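Local coordinates for protein BAT-2 beta-lactamase (Bacillus atrophaeus, PDB 6W5G) that probably hydrolyses the beta-lactam ring of penicillin-type antibiotics, as a class D serine beta-lactamase of a Gram-positive bacterium, at residues A[118-122]-A[123-127]; A[215-219]-A[220-224]; A[180-184]-A[185-189]. One frame throughout, in Å; residues are numbered along the deposited sequence.

In the fold
Three local turns close segments of this fold, and of them only interactions 1 and 2 share the ethanediol site beside the KTG motif, formed by K214, T215 and G216. Their centres are about 16 Å apart; S124 OG lies 3.8 Å from T215 OG1, and one 1,2-ethanediol molecule touches both. I126 CD1 also packs 4.1 Å from L219 CD1. S124 is consistent with the serine of the class D SXV motif, here reading SVI. Interaction 3, 180-189, ends helix 172-184 across the protein's centre from interaction 2, their centres about 27 Å apart. It uses the same Schellman motif as interaction 1, about 22 Å away centre to centre.

Interaction 1 (A[118-122]-A[123-127]); sequences GSAMR and DSVIW. With EDO (1,2-ethanediol), chain E.
D123 takes the last regular helical bond of helix 117-122, its N donating to S119 O at 3.0 Å. Its CG lies beside the backbone N and anti to the carbonyl carbon (chi1 -75°), which swings the carboxylate back along the helix end. There a water that bonds to S119 O at 2.9 Å also donates to D123 OD2, and R113 adds a salt bridge to the same oxygen.

S124 follows with positive phi (50°), the step by which the chain leaves the helix. Its N donates to M121 O at 3.2 Å, arriving from well above the carbonyl plane and not along a lone pair. The side chain turns off the helix: OG bonds to K214 NZ, and a second water links it to R122 O. A 1,2-ethanediol, probably from the crystallisation liquor, has its O1 modelled so close to S124 OG that the details of this contact are doubtful.

V125 closes the Schellman turn and is also the N-cap, just ahead of helix 126-136. V125 N reaches back to A120 O at 2.8 Å, lying in the carbonyl plane on a lone pair, while V125 CB packs 3.7 Å from A120 CB and CG2 lies alongside A120 CA. The other branch, CG1, stands 3.2 Å above one face of the W127 ring, toward its rim.

The pair of bonds, A120 O with V125 N and M121 O with S124 N, is a Schellman motif; its C-prime residue, S124, probably corresponds to the serine of the SXV motif (here SVI) that lines the class D active site.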
ATOM      1  N   GLY A 118      -9.676  -0.823 -10.122  1.00  9.18           N
ATOM      2  CA  GLY A 118     -10.085  -0.671  -8.734  1.00  9.49           C
ATOM      3  C   GLY A 118     -10.384  -1.988  -8.044  1.00  9.56           C
ATOM      4  O   GLY A 118      -9.980  -2.197  -6.897  1.00  9.63           O
ATOM      5  N   SER A 119     -11.120  -2.887  -8.709  1.00  9.60           N
ATOM      6  CA  SER A 119     -11.429  -4.155  -8.053  1.00 10.46           C
ATOM      7  C   SER A 119     -10.178  -5.002  -7.898  1.00  9.77           C
ATOM      8  O   SER A 119     -10.052  -5.745  -6.922  1.00  9.75           O
ATOM      9  CB  SER A 119     -12.520  -4.928  -8.803  1.00 10.80           C
ATOM     10  OG  SER A 119     -12.021  -5.505  -9.995  1.00 11.06           O
ATOM     11  N   ALA A 120      -9.234  -4.882  -8.833  1.00  9.26           N
ATOM     12  CA  ALA A 120      -7.998  -5.645  -8.717  1.00  9.49           C
ATOM     13  C   ALA A 120      -7.118  -5.108  -7.593  1.00  9.43           C
ATOM     14  O   ALA A 120      -6.346  -5.865  -6.994  1.00 10.25           O
ATOM     15  CB  ALA A 120      -7.249  -5.662 -10.052  1.00 10.17           C
ATOM     16  N   MET A 121      -7.227  -3.817  -7.276  1.00  8.39           N
ATOM     17  CA  MET A 121      -6.565  -3.332  -6.071  1.00  9.33           C
ATOM     18  C   MET A 121      -7.221  -3.912  -4.824  1.00 10.69           C
ATOM     19  O   MET A 121      -6.540  -4.446  -3.941  1.00 10.69           O
ATOM     20  CB  MET A 121      -6.545  -1.802  -6.025  1.00  8.46           C
ATOM     21  CG  MET A 121      -5.930  -1.282  -4.727  1.00  9.69           C
ATOM     22  SD  MET A 121      -5.622   0.482  -4.707  1.00 10.51           S
ATOM     23  CE  MET A 121      -4.241   0.592  -5.852  1.00 11.63           C
ATOM     24  N   ARG A 122      -8.550  -3.832  -4.746  1.00  9.75           N
ATOM     25  CA  ARG A 122      -9.271  -4.298  -3.562  1.00 10.32           C
ATOM     26  C   ARG A 122      -8.982  -5.769  -3.263  1.00 11.32           C
ATOM     27  O   ARG A 122      -8.781  -6.148  -2.100  1.00 12.51           O
ATOM     28  CB  ARG A 122     -10.766  -4.060  -3.767  1.00 11.71           C
ATOM     29  CG  ARG A 122     -11.653  -4.601  -2.671  1.00 12.01           C
ATOM     30  CD  ARG A 122     -13.114  -4.245  -2.968  1.00 12.61           C
ATOM     31  NE  ARG A 122     -13.357  -2.807  -2.845  1.00 13.82           N
ATOM     32  CZ  ARG A 122     -14.427  -2.181  -3.325  1.00 14.53           C
ATOM     33  NH1 ARG A 122     -15.364  -2.863  -3.977  1.00 14.63           N
ATOM     34  NH2 ARG A 122     -14.559  -0.868  -3.158  1.00 15.99           N
ATOM     35  N   ASP A 123      -8.940  -6.608  -4.297  1.00 11.67           N
ATOM     36  CA  ASP A 123      -8.728  -8.036  -4.129  1.00 11.37           C
ATOM     37  C   ASP A 123      -7.306  -8.480  -4.446  1.00 10.41           C
ATOM     38  O   ASP A 123      -7.060  -9.686  -4.542  1.00 11.06           O
ATOM     39  CB  ASP A 123      -9.732  -8.834  -4.960  1.00 13.58           C
ATOM     40  CG  ASP A 123     -11.120  -8.839  -4.348  1.00 19.47           C
ATOM     41  OD1 ASP A 123     -11.211  -8.829  -3.106  1.00 23.92           O
ATOM     42  OD2 ASP A 123     -12.115  -8.888  -5.103  1.00 22.15           O
ATOM     43  N   SER A 124      -6.369  -7.539  -4.593  1.00  9.95           N
ATOM     44  CA  SER A 124      -4.958  -7.861  -4.858  1.00  9.65           C
ATOM     45  C   SER A 124      -4.815  -8.847  -6.018  1.00 10.28           C
ATOM     46  O   SER A 124      -4.123  -9.868  -5.923  1.00 11.33           O
ATOM     47  CB  SER A 124      -4.259  -8.406  -3.612  1.00 10.92           C
ATOM     48  OG  SER A 124      -4.220  -7.456  -2.575  1.00 12.61           O
ATOM     49  N   VAL A 125      -5.470  -8.528  -7.132  1.00 10.60           N
ATOM     50  CA  VAL A 125      -5.504  -9.419  -8.285  1.00  9.72           C
ATOM     51  C   VAL A 125      -4.257  -9.182  -9.116  1.00  9.99           C
ATOM     52  O   VAL A 125      -4.234  -8.309  -9.995  1.00 10.65           O
ATOM     53  CB  VAL A 125      -6.784  -9.214  -9.109  1.00 10.21           C
ATOM     54  CG1 VAL A 125      -6.863 -10.251 -10.224  1.00 11.44           C
ATOM     55  CG2 VAL A 125      -7.980  -9.302  -8.190  1.00 11.23           C
ATOM     56  N   ILE A 126      -3.216  -9.970  -8.831  1.00 10.59           N
ATOM     57  CA  ILE A 126      -1.895  -9.744  -9.407  1.00 10.78           C
ATOM     58  C   ILE A 126      -1.952  -9.742 -10.931  1.00 10.95           C
ATOM     59  O   ILE A 126      -1.298  -8.917 -11.585  1.00 10.91           O
ATOM     60  CB  ILE A 126      -0.906 -10.792  -8.868  1.00 11.28           C
ATOM     61  CG1 ILE A 126      -0.704 -10.615  -7.356  1.00 11.55           C
ATOM     62  CG2 ILE A 126       0.427 -10.729  -9.619  1.00 12.98           C
ATOM     63  CD1 ILE A 126       0.067 -11.744  -6.713  1.00 12.46           C
ATOM     64  N   TRP A 127      -2.732 -10.657 -11.524  1.00 10.79           N
ATOM     65  CA  TRP A 127      -2.693 -10.787 -12.981  1.00 10.88           C
ATOM     66  C   TRP A 127      -3.128  -9.512 -13.681  1.00  9.88           C
ATOM     67  O   TRP A 127      -2.632  -9.211 -14.772  1.00 10.34           O
ATOM     68  CB  TRP A 127      -3.492 -11.999 -13.483  1.00 11.07           C
ATOM     69  CG  TRP A 127      -5.005 -11.983 -13.310  1.00 10.85           C
ATOM     70  CD1 TRP A 127      -5.721 -12.704 -12.396  1.00 11.14           C
ATOM     71  CD2 TRP A 127      -5.979 -11.260 -14.097  1.00  9.93           C
ATOM     72  NE1 TRP A 127      -7.069 -12.468 -12.552  1.00 11.55           N
ATOM     73  CE2 TRP A 127      -7.255 -11.586 -13.582  1.00 10.67           C
ATOM     74  CE3 TRP A 127      -5.898 -10.367 -15.178  1.00 10.93           C
ATOM     75  CZ2 TRP A 127      -8.437 -11.060 -14.113  1.00 11.32           C
ATOM     76  CZ3 TRP A 127      -7.078  -9.837 -15.692  1.00 10.88           C
ATOM     77  CH2 TRP A 127      -8.330 -10.198 -15.166  1.00 11.70           C
TER
HETATM   78  C1  EDO E 303      -2.036  -9.018  -0.395  1.00 38.79           C
HETATM   79  O1  EDO E 303      -2.800  -7.888  -0.810  1.00 39.23           O
HETATM   80  C2  EDO E 303      -2.161  -9.145   1.113  1.00 39.21           C
HETATM   81  O2  EDO E 303      -3.512  -9.426   1.498  1.00 42.65           O
HETATM   82  O   HOH W   1     -12.598  -6.563  -5.811  1.00 26.46           O
HETATM   83  O   HOH W   2      -6.627  -7.841  -1.203  1.00 20.76           O

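Interaction 2 (A[215-219]-A[220-224]); sequences TGTRL and TDYGL. With EDO (1,2-ethanediol), chain E.
R218 N donates to L224 O at 3.0 Å with a nearly straight N-H...O angle of 164°, a weak bond runs from Y222 N to R218 O, and together they close the hairpin loop between antiparallel strands 209-217 and 225-233. L224 O has a second approach, from T217 CA, as a CA-H...O contact.

The side chain of R218 carries most of the contact. Its CG stands opposite the backbone N (chi1 -176°) and the chain bends at chi3, bringing the guanidinium into a side-on salt bridge with D221. NE meets D221 OD1 at 2.8 Å with the oxygen close to the guanidinium plane, and NH2 meets D221 OD2 at 3.0 Å on its syn lone pair, this oxygen being tilted from the guanidinium plane. The two flat groups are turned 49° from each other, so the grip is twisted. L224 CB covers one face of the guanidinium, 3.7 Å above its centre, and T220 OG1 lies 3.4 Å from R218 CG.

D221 OD1 takes a second donor: G223 N, at 2.9 Å, comes from the opposite face of the carboxylate plane to R218 NE and makes an Asx turn.

On another part of the loop Y222 folds back, with L219 CA over one face of its ring and L219 CD2 3.8 Å from Y222 CZ. T217 CG2 touches Y222 CD2, while T217 OG1 hydrogen-bonds to G248 N.

The chemistry implies a loop set by charge as well as by backbone: two donors from opposite faces hold D221 OD1, two arginine nitrogens fix the rotation of the carboxylate, and the arginine would probably favour the ionised form of D221 at an otherwise rather exposed turn.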
ATOM      1  N   THR A 215      -2.876  -3.800   1.359  1.00  8.74           N
ATOM      2  CA  THR A 215      -2.140  -4.921   1.919  1.00  9.16           C
ATOM      3  C   THR A 215      -1.104  -5.436   0.924  1.00  8.22           C
ATOM      4  O   THR A 215      -1.187  -5.199  -0.284  1.00  9.31           O
ATOM      5  CB  THR A 215      -3.100  -6.067   2.247  1.00 10.97           C
ATOM      6  OG1 THR A 215      -3.859  -6.401   1.075  1.00 11.75           O
ATOM      7  CG2 THR A 215      -4.036  -5.717   3.396  1.00 11.03           C
ATOM      8  N   GLY A 216      -0.130  -6.166   1.456  1.00  8.86           N
ATOM      9  CA  GLY A 216       0.737  -6.991   0.634  1.00  9.15           C
ATOM     10  C   GLY A 216       1.196  -8.192   1.430  1.00  9.43           C
ATOM     11  O   GLY A 216       1.356  -8.119   2.652  1.00  9.95           O
ATOM     12  N   THR A 217       1.420  -9.306   0.725  1.00  9.74           N
ATOM     13  CA  THR A 217       1.864 -10.555   1.338  1.00 10.37           C
ATOM     14  C   THR A 217       2.858 -11.240   0.413  1.00 10.96           C
ATOM     15  O   THR A 217       2.680 -11.246  -0.808  1.00 11.75           O
ATOM     16  CB  THR A 217       0.686 -11.535   1.541  1.00 11.60           C
ATOM     17  OG1 THR A 217      -0.325 -10.932   2.353  1.00 12.60           O
ATOM     18  CG2 THR A 217       1.148 -12.802   2.248  1.00 13.21           C
ATOM     19  N   ARG A 218       3.885 -11.848   0.995  1.00 10.27           N
ATOM     20  CA  ARG A 218       4.697 -12.810   0.251  1.00 10.65           C
ATOM     21  C   ARG A 218       3.975 -14.155   0.307  1.00 11.12           C
ATOM     22  O   ARG A 218       3.918 -14.791   1.364  1.00 11.75           O
ATOM     23  CB  ARG A 218       6.097 -12.889   0.854  1.00 11.91           C
ATOM     24  CG  ARG A 218       7.032 -13.804   0.084  1.00 11.56           C
ATOM     25  CD  ARG A 218       8.478 -13.663   0.543  1.00 12.69           C
ATOM     26  NE  ARG A 218       8.633 -14.067   1.935  1.00 13.18           N
ATOM     27  CZ  ARG A 218       9.429 -13.472   2.819  1.00 12.59           C
ATOM     28  NH1 ARG A 218      10.172 -12.422   2.465  1.00 12.45           N
ATOM     29  NH2 ARG A 218       9.482 -13.934   4.063  1.00 13.06           N
ATOM     30  N   LEU A 219       3.400 -14.584  -0.822  1.00 10.87           N
ATOM     31  CA  LEU A 219       2.461 -15.703  -0.844  1.00 12.75           C
ATOM     32  C   LEU A 219       3.137 -17.069  -0.846  1.00 14.77           C
ATOM     33  O   LEU A 219       2.435 -18.085  -0.818  1.00 16.33           O
ATOM     34  CB  LEU A 219       1.517 -15.577  -2.040  1.00 14.05           C
ATOM     35  CG  LEU A 219       0.603 -14.345  -1.993  1.00 15.85           C
ATOM     36  CD1 LEU A 219      -0.082 -14.127  -3.341  1.00 17.11           C
ATOM     37  CD2 LEU A 219      -0.441 -14.469  -0.879  1.00 16.35           C
ATOM     38  N   THR A 220       4.468 -17.119  -0.901  1.00 14.10           N
ATOM     39  CA  THR A 220       5.173 -18.381  -0.728  1.00 14.82           C
ATOM     40  C   THR A 220       5.074 -18.857   0.717  1.00 17.48           C
ATOM     41  O   THR A 220       4.477 -19.901   1.001  1.00 20.11           O
ATOM     42  CB  THR A 220       6.635 -18.228  -1.158  1.00 14.84           C
ATOM     43  OG1 THR A 220       7.220 -17.117  -0.463  1.00 14.24           O
ATOM     44  CG2 THR A 220       6.728 -17.996  -2.665  1.00 15.87           C
ATOM     45  N   ASP A 221       5.631 -18.089   1.653  1.00 15.31           N
ATOM     46  CA  ASP A 221       5.668 -18.501   3.049  1.00 14.69           C
ATOM     47  C   ASP A 221       4.702 -17.736   3.943  1.00 12.64           C
ATOM     48  O   ASP A 221       4.607 -18.058   5.133  1.00 13.56           O
ATOM     49  CB  ASP A 221       7.092 -18.411   3.616  1.00 15.28           C
ATOM     50  CG  ASP A 221       7.658 -16.996   3.578  1.00 15.56           C
ATOM     51  OD1 ASP A 221       6.981 -16.074   3.073  1.00 14.31           O
ATOM     52  OD2 ASP A 221       8.791 -16.805   4.076  1.00 18.61           O
ATOM     53  N   TYR A 222       3.992 -16.737   3.415  1.00 11.44           N
ATOM     54  CA  TYR A 222       3.174 -15.844   4.244  1.00 11.85           C
ATOM     55  C   TYR A 222       3.984 -15.262   5.405  1.00 13.15           C
ATOM     56  O   TYR A 222       3.461 -15.011   6.495  1.00 14.16           O
ATOM     57  CB  TYR A 222       1.901 -16.543   4.734  1.00 14.37           C
ATOM     58  CG  TYR A 222       0.887 -16.798   3.647  1.00 15.72           C
ATOM     59  CD1 TYR A 222       1.092 -17.775   2.682  1.00 17.96           C
ATOM     60  CD2 TYR A 222      -0.286 -16.059   3.589  1.00 18.31           C
ATOM     61  CE1 TYR A 222       0.153 -18.006   1.685  1.00 19.72           C
ATOM     62  CE2 TYR A 222      -1.226 -16.282   2.606  1.00 19.64           C
ATOM     63  CZ  TYR A 222      -1.002 -17.254   1.655  1.00 20.09           C
ATOM     64  OH  TYR A 222      -1.940 -17.463   0.671  1.00 21.17           O
ATOM     65  N   GLY A 223       5.274 -15.029   5.170  1.00 11.92           N
ATOM     66  CA  GLY A 223       6.191 -14.595   6.206  1.00 11.79           C
ATOM     67  C   GLY A 223       6.611 -13.152   6.074  1.00 11.19           C
ATOM     68  O   GLY A 223       7.528 -12.718   6.786  1.00 12.58           O
ATOM     69  N   LEU A 224       5.989 -12.398   5.175  1.00  9.97           N
ATOM     70  CA  LEU A 224       6.210 -10.971   5.002  1.00  9.77           C
ATOM     71  C   LEU A 224       4.851 -10.370   4.689  1.00  9.95           C
ATOM     72  O   LEU A 224       4.151 -10.843   3.782  1.00 11.50           O
ATOM     73  CB  LEU A 224       7.184 -10.689   3.851  1.00 10.21           C
ATOM     74  CG  LEU A 224       7.205  -9.253   3.314  1.00 11.17           C
ATOM     75  CD1 LEU A 224       7.670  -8.269   4.380  1.00 12.09           C
ATOM     76  CD2 LEU A 224       8.086  -9.180   2.079  1.00 12.07           C
TER
HETATM   77  C1  EDO E 303      -2.036  -9.018  -0.395  1.00 38.79           C
HETATM   78  O1  EDO E 303      -2.800  -7.888  -0.810  1.00 39.23           O
HETATM   79  C2  EDO E 303      -2.161  -9.145   1.113  1.00 39.21           C
HETATM   80  O2  EDO E 303      -3.512  -9.426   1.498  1.00 42.65           O

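Interaction 3 (A[180-184]-A[185-189]); sequences EHLYK and EDLPF
H181 and D186 are joined by the outer bond of a Schellman motif that ends helix 172-184: D186 N donates to H181 O at 2.9 Å, in the carbonyl plane. A weak inner bond runs from E185 N to L182 O, and E185, with positive phi (60°), is the C-prime residue that lets the chain leave the helix.

K184 shows how a side chain follows such an end. Its CB lies 3.5 Å from D186 OD2, alongside the carboxylate. CG sits beside the backbone N (chi1 -61°) and comes to the edge of the Y183 ring, in its plane. CD still lies 4.0 Å from D186 OD2, as the two side chains pass at a slant. Beyond it the extended chain leaves the loop and leads back along the helix, where K184 NZ makes a salt bridge to E180 OE2 at 2.6 Å, using the anti lone pair. K184 NZ thus bonds to E180, while D186 OD2, 5.7 Å off, could add only a longer-range attraction.

The L187 side chain folds back on the helix. Its CD2 packs against H181 CB at 3.7 Å, and CD1 reaches L182 CA and, less closely, L182 CB; M194 of helix 191-200 touches both leucines. E185 turns the other way, its carboxylate making salt bridges to K191, K195 and K198, which tie the turn to the next helix. K198 NZ also bonds to L182 O, one of the carbonyls at the helix end.

On the solvent side a water lies between backbone and side chain, 2.7 Å from K184 O and 3.0 Å from D186 OD1.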
ATOM      1  N   GLU A 180       2.648   9.331   2.410  1.00 10.86           N
ATOM      2  CA  GLU A 180       2.452  10.709   2.848  1.00 10.66           C
ATOM      3  C   GLU A 180       2.473  11.672   1.664  1.00 11.06           C
ATOM      4  O   GLU A 180       1.684  12.628   1.614  1.00 11.25           O
ATOM      5  CB  GLU A 180       3.510  11.100   3.883  1.00 11.44           C
ATOM      6  CG  GLU A 180       3.313  12.523   4.401  1.00 14.31           C
ATOM      7  CD  GLU A 180       4.291  12.897   5.493  1.00 19.01           C
ATOM      8  OE1 GLU A 180       5.150  12.061   5.836  1.00 21.50           O
ATOM      9  OE2 GLU A 180       4.208  14.039   5.996  1.00 21.56           O
ATOM     10  N   HIS A 181       3.364  11.429   0.699  1.00 10.95           N
ATOM     11  CA  HIS A 181       3.405  12.260  -0.500  1.00 11.88           C
ATOM     12  C   HIS A 181       2.136  12.105  -1.324  1.00 10.96           C
ATOM     13  O   HIS A 181       1.644  13.082  -1.898  1.00 12.00           O
ATOM     14  CB  HIS A 181       4.644  11.925  -1.330  1.00 13.71           C
ATOM     15  CG  HIS A 181       5.929  12.283  -0.652  1.00 19.37           C
ATOM     16  ND1 HIS A 181       7.117  11.643  -0.924  1.00 22.88           N
ATOM     17  CD2 HIS A 181       6.205  13.196   0.307  1.00 22.86           C
ATOM     18  CE1 HIS A 181       8.078  12.165  -0.180  1.00 24.01           C
ATOM     19  NE2 HIS A 181       7.550  13.112   0.575  1.00 23.92           N
ATOM     20  N   LEU A 182       1.595  10.887  -1.397  1.00 10.34           N
ATOM     21  CA  LEU A 182       0.331  10.686  -2.094  1.00 10.83           C
ATOM     22  C   LEU A 182      -0.807  11.399  -1.378  1.00 10.50           C
ATOM     23  O   LEU A 182      -1.642  12.058  -2.018  1.00 10.13           O
ATOM     24  CB  LEU A 182       0.045   9.193  -2.212  1.00 10.29           C
ATOM     25  CG  LEU A 182      -1.314   8.832  -2.815  1.00  9.35           C
ATOM     26  CD1 LEU A 182      -1.495   9.463  -4.191  1.00 10.38           C
ATOM     27  CD2 LEU A 182      -1.500   7.314  -2.868  1.00 10.53           C
ATOM     28  N   TYR A 183      -0.853  11.287  -0.045  1.00 10.62           N
ATOM     29  CA  TYR A 183      -1.880  11.980   0.726  1.00 12.07           C
ATOM     30  C   TYR A 183      -1.836  13.484   0.476  1.00 12.67           C
ATOM     31  O   TYR A 183      -2.872  14.115   0.228  1.00 12.52           O
ATOM     32  CB  TYR A 183      -1.706  11.684   2.219  1.00 12.64           C
ATOM     33  CG  TYR A 183      -2.686  12.448   3.077  1.00 14.10           C
ATOM     34  CD1 TYR A 183      -3.958  11.947   3.329  1.00 15.79           C
ATOM     35  CD2 TYR A 183      -2.358  13.689   3.605  1.00 15.55           C
ATOM     36  CE1 TYR A 183      -4.863  12.655   4.094  1.00 17.46           C
ATOM     37  CE2 TYR A 183      -3.248  14.396   4.368  1.00 16.70           C
ATOM     38  CZ  TYR A 183      -4.500  13.878   4.613  1.00 17.39           C
ATOM     39  OH  TYR A 183      -5.405  14.582   5.377  1.00 20.31           O
ATOM     40  N   LYS A 184      -0.644  14.079   0.568  1.00 12.02           N
ATOM     41  CA  LYS A 184      -0.467  15.514   0.378  1.00 12.56           C
ATOM     42  C   LYS A 184      -0.440  15.925  -1.085  1.00 13.11           C
ATOM     43  O   LYS A 184      -0.440  17.128  -1.372  1.00 14.69           O
ATOM     44  CB  LYS A 184       0.830  15.967   1.055  1.00 13.40           C
ATOM     45  CG  LYS A 184       0.819  15.722   2.543  1.00 15.48           C
ATOM     46  CD  LYS A 184       2.072  16.227   3.219  1.00 18.71           C
ATOM     47  CE  LYS A 184       1.943  16.117   4.731  1.00 21.11           C
ATOM     48  NZ  LYS A 184       3.242  16.378   5.412  1.00 23.82           N
ATOM     49  N   GLU A 185      -0.424  14.959  -2.002  1.00 13.57           N
ATOM     50  CA  GLU A 185      -0.357  15.222  -3.442  1.00 13.92           C
ATOM     51  C   GLU A 185       0.910  15.986  -3.821  1.00 15.66           C
ATOM     52  O   GLU A 185       0.921  16.819  -4.733  1.00 17.38           O
ATOM     53  CB  GLU A 185      -1.647  15.844  -3.978  1.00 14.63           C
ATOM     54  CG  GLU A 185      -2.807  14.961  -3.560  1.00 14.77           C
ATOM     55  CD  GLU A 185      -4.112  15.267  -4.227  1.00 15.33           C
ATOM     56  OE1 GLU A 185      -4.186  16.193  -5.069  1.00 15.52           O
ATOM     57  OE2 GLU A 185      -5.079  14.563  -3.892  1.00 16.89           O
ATOM     58  N   ASP A 186       1.983  15.676  -3.098  1.00 16.02           N
ATOM     59  CA  ASP A 186       3.344  16.097  -3.427  1.00 18.83           C
ATOM     60  C   ASP A 186       4.032  15.002  -4.243  1.00 17.50           C
ATOM     61  O   ASP A 186       5.073  14.465  -3.865  1.00 19.28           O
ATOM     62  CB  ASP A 186       4.124  16.378  -2.146  1.00 21.43           C
ATOM     63  CG  ASP A 186       3.605  17.585  -1.388  1.00 27.71           C
ATOM     64  OD1 ASP A 186       3.097  18.532  -2.031  1.00 31.30           O
ATOM     65  OD2 ASP A 186       3.719  17.586  -0.141  1.00 28.78           O
ATOM     66  N   LEU A 187       3.410  14.653  -5.360  1.00 15.54           N
ATOM     67  CA  LEU A 187       3.953  13.722  -6.335  1.00 13.63           C
ATOM     68  C   LEU A 187       3.705  14.310  -7.711  1.00 13.76           C
ATOM     69  O   LEU A 187       2.774  15.103  -7.893  1.00 16.23           O
ATOM     70  CB  LEU A 187       3.246  12.361  -6.259  1.00 13.89           C
ATOM     71  CG  LEU A 187       3.524  11.504  -5.026  1.00 13.15           C
ATOM     72  CD1 LEU A 187       2.615  10.285  -5.017  1.00 14.08           C
ATOM     73  CD2 LEU A 187       4.997  11.097  -4.934  1.00 13.48           C
ATOM     74  N   PRO A 188       4.497  13.922  -8.708  1.00 13.30           N
ATOM     75  CA  PRO A 188       4.325  14.494 -10.053  1.00 14.42           C
ATOM     76  C   PRO A 188       3.255  13.816 -10.897  1.00 15.15           C
ATOM     77  O   PRO A 188       3.476  13.541 -12.079  1.00 17.29           O
ATOM     78  CB  PRO A 188       5.713  14.331 -10.681  1.00 16.59           C
ATOM     79  CG  PRO A 188       6.298  13.152 -10.000  1.00 17.22           C
ATOM     80  CD  PRO A 188       5.686  13.058  -8.614  1.00 15.30           C
ATOM     81  N   PHE A 189       2.093  13.545 -10.315  1.00 13.19           N
ATOM     82  CA  PHE A 189       0.950  13.020 -11.049  1.00 12.18           C
ATOM     83  C   PHE A 189      -0.143  14.081 -11.106  1.00 12.66           C
ATOM     84  O   PHE A 189      -0.190  14.991 -10.275  1.00 13.64           O
ATOM     85  CB  PHE A 189       0.388  11.763 -10.366  1.00 11.84           C
ATOM     86  CG  PHE A 189       1.359  10.616 -10.321  1.00 11.86           C
ATOM     87  CD1 PHE A 189       1.651   9.892 -11.468  1.00 11.44           C
ATOM     88  CD2 PHE A 189       1.979  10.259  -9.128  1.00 12.77           C
ATOM     89  CE1 PHE A 189       2.544   8.831 -11.432  1.00 11.91           C
ATOM     90  CE2 PHE A 189       2.875   9.208  -9.083  1.00 12.12           C
ATOM     91  CZ  PHE A 189       3.167   8.494 -10.245  1.00 12.28           C
TER
HETATM   92  O   HOH W   3       0.241  19.418  -2.522  1.00 35.97           O